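Local coordinates for probable glutathione S-transferase 5 (Caenorhabditis elegans, PDB 1ZL9), which conjugates reduced glutathione to a wide range of hydrophobic electrophiles and may help detoxify reactive oxygen species during bacterial infection, at residues F77-K82 / D153-I158. Residues are numbered along the deposited sequence; the frame is centred on the assembly and turned at random.
Sequences FKLNGK and DSLTWI
Trp-157 is hydrogen-bonded to the linker 77-82 through both its backbone and its indole. Its backbone N donates to Leu-79 O at 2.8 Å, in the carbonyl plane. From there the side chain can be followed outward: CB passes 3.9 Å and CG 4.1 Å from Leu-79 O, CD1 is near both that oxygen and Asn-80 OD1, in roughly perpendicular directions, and NE1 donates to Asn-80 OD1 at 2.9 Å. The rest of the indole packs on helices 66-76 and 84-112. With CG set between backbone N and carbonyl carbon (chi1 72°), the ring runs alongside the Asn-80 amide, their planes only 14° apart. An amide suits this place: OD1 accepts from the indole while ND2 is hydrogen-bonded to Glu-87 OE2.

Trp-157 opens helix 157-171 and Thr-156 is its N-cap; the Trp-157 N-H thus ties the linker between the thioredoxin-like and all-helical domains of a glutathione transferase to a C-terminal-domain helix. Thr-156 CG2 lies 3.7 Å from Gly-81 N; at Gly-81 a CB would collide with Asn-80 O. Leu-79 and Leu-155, branched and apolar, meet through their CD2 methyls at 4.1 Å, and both touch Tyr-24. Toward the exposed end, Lys-82 has the length for NZ to donate to the small Ser-154 hydroxyl, OG, at 3.1 Å, staying near Asp-153, whose OD1 at 4.6 Å from NZ is beyond a salt bridge; a water accepts from Asp-153 N and, weakly, from Lys-82 NZ.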
loop_
_atom_site.group_PDB
_atom_site.type_symbol
_atom_site.label_atom_id
_atom_site.label_comp_id
_atom_site.label_asym_id
_atom_site.label_seq_id
_atom_site.Cartn_x
_atom_site.Cartn_y
_atom_site.Cartn_z
ATOM N N PHE A 77 7.421 8.440 -15.715
ATOM C CA PHE A 77 8.634 9.258 -15.755
ATOM C C PHE A 77 9.930 8.509 -15.406
ATOM O O PHE A 77 10.947 9.156 -15.179
ATOM C CB PHE A 77 8.465 10.507 -14.885
ATOM C CG PHE A 77 7.261 11.345 -15.292
ATOM C CD1 PHE A 77 6.224 11.566 -14.437
ATOM C CD2 PHE A 77 7.176 11.872 -16.597
ATOM C CE1 PHE A 77 5.092 12.311 -14.817
ATOM C CE2 PHE A 77 6.049 12.615 -16.996
ATOM C CZ PHE A 77 5.003 12.811 -16.113
ATOM N N LYS A 78 9.890 7.173 -15.351
ATOM C CA LYS A 78 11.081 6.375 -14.974
ATOM C C LYS A 78 11.722 6.709 -13.591
ATOM O O LYS A 78 12.976 6.719 -13.414
ATOM C CB LYS A 78 12.128 6.350 -16.118
ATOM C CG LYS A 78 12.998 5.108 -16.224
ATOM C CD LYS A 78 12.270 3.904 -16.809
ATOM C CE LYS A 78 13.266 2.757 -17.091
ATOM N NZ LYS A 78 14.505 3.184 -17.936
ATOM N N LEU A 79 10.858 6.924 -12.593
ATOM C CA LEU A 79 11.243 7.207 -11.226
ATOM C C LEU A 79 10.749 6.139 -10.273
ATOM O O LEU A 79 10.756 6.329 -9.034
ATOM C CB LEU A 79 10.673 8.578 -10.780
ATOM C CG LEU A 79 11.229 9.802 -11.460
ATOM C CD1 LEU A 79 10.494 11.071 -10.946
ATOM C CD2 LEU A 79 12.740 9.917 -11.183
ATOM N N ASN A 80 10.372 4.976 -10.810
ATOM C CA ASN A 80 9.888 3.878 -9.972
ATOM C C ASN A 80 10.905 2.749 -9.762
ATOM O O ASN A 80 10.584 1.790 -9.127
ATOM C CB ASN A 80 8.566 3.270 -10.548
ATOM C CG ASN A 80 7.806 2.394 -9.511
ATOM O OD1 ASN A 80 7.598 2.833 -8.406
ATOM N ND2 ASN A 80 7.316 1.187 -9.922
ATOM N N GLY A 81 12.125 2.882 -10.276
ATOM C CA GLY A 81 13.062 1.797 -10.333
ATOM C C GLY A 81 13.470 1.552 -11.789
ATOM O O GLY A 81 12.652 1.707 -12.718
ATOM N N LYS A 82 14.732 1.188 -11.979
ATOM C CA LYS A 82 15.316 0.990 -13.323
ATOM C C LYS A 82 15.137 -0.444 -13.834
ATOM O O LYS A 82 15.437 -0.718 -14.994
ATOM C CB LYS A 82 16.794 1.272 -13.341
ATOM C CG LYS A 82 17.218 2.712 -12.891
ATOM C CD LYS A 82 18.469 2.651 -11.956
ATOM C CE LYS A 82 19.884 2.870 -12.585
ATOM N NZ LYS A 82 20.825 3.697 -11.697
ATOM N N ASP A 153 20.986 3.102 -7.879
ATOM C CA ASP A 153 21.995 4.172 -8.062
ATOM C C ASP A 153 21.452 5.520 -8.495
ATOM O O ASP A 153 22.213 6.383 -8.824
ATOM C CB ASP A 153 23.010 3.751 -9.134
ATOM C CG ASP A 153 23.891 2.691 -8.676
ATOM O OD1 ASP A 153 24.496 2.029 -9.576
ATOM O OD2 ASP A 153 24.073 2.432 -7.430
ATOM N N SER A 154 20.138 5.707 -8.491
ATOM C CA SER A 154 19.547 6.936 -8.935
ATOM C C SER A 154 18.179 7.142 -8.254
ATOM O O SER A 154 17.655 6.266 -7.575
ATOM C CB SER A 154 19.404 6.944 -10.483
ATOM O OG SER A 154 18.669 5.801 -10.878
ATOM N N LEU A 155 17.673 8.338 -8.426
ATOM C CA LEU A 155 16.478 8.810 -7.751
ATOM C C LEU A 155 15.301 7.938 -8.057
ATOM O O LEU A 155 15.046 7.588 -9.213
ATOM C CB LEU A 155 16.196 10.239 -8.226
ATOM C CG LEU A 155 14.978 10.898 -7.598
ATOM C CD1 LEU A 155 15.324 11.243 -6.188
ATOM C CD2 LEU A 155 14.630 12.145 -8.377
ATOM N N THR A 156 14.542 7.593 -7.012
ATOM C CA THR A 156 13.197 7.064 -7.182
ATOM C C THR A 156 12.238 7.899 -6.326
ATOM O O THR A 156 12.653 8.692 -5.467
ATOM C CB THR A 156 13.073 5.604 -6.791
ATOM O OG1 THR A 156 13.428 5.406 -5.424
ATOM C CG2 THR A 156 13.974 4.736 -7.597
ATOM N N TRP A 157 10.945 7.709 -6.548
ATOM C CA TRP A 157 9.940 8.504 -5.808
ATOM C C TRP A 157 9.965 8.268 -4.294
ATOM O O TRP A 157 9.566 9.145 -3.525
ATOM C CB TRP A 157 8.558 8.281 -6.407
ATOM C CG TRP A 157 7.896 6.976 -6.188
ATOM C CD1 TRP A 157 7.892 5.918 -6.997
ATOM C CD2 TRP A 157 7.022 6.638 -5.084
ATOM N NE1 TRP A 157 7.127 4.899 -6.459
ATOM C CE2 TRP A 157 6.575 5.324 -5.283
ATOM C CE3 TRP A 157 6.596 7.322 -3.948
ATOM C CZ2 TRP A 157 5.635 4.704 -4.447
ATOM C CZ3 TRP A 157 5.740 6.702 -3.095
ATOM C CH2 TRP A 157 5.230 5.405 -3.358
ATOM N N ILE A 158 10.450 7.112 -3.841
ATOM C CA ILE A 158 10.499 6.889 -2.407
ATOM C C ILE A 158 11.575 7.777 -1.802
ATOM O O ILE A 158 11.420 8.201 -0.670
ATOM C CB ILE A 158 10.605 5.365 -2.038
ATOM C CG1 ILE A 158 10.334 5.146 -0.532
ATOM C CG2 ILE A 158 11.986 4.758 -2.424
ATOM C CD1 ILE A 158 8.955 5.506 -0.030
HETATM O O HOH W 1 20.382 1.189 -10.099
#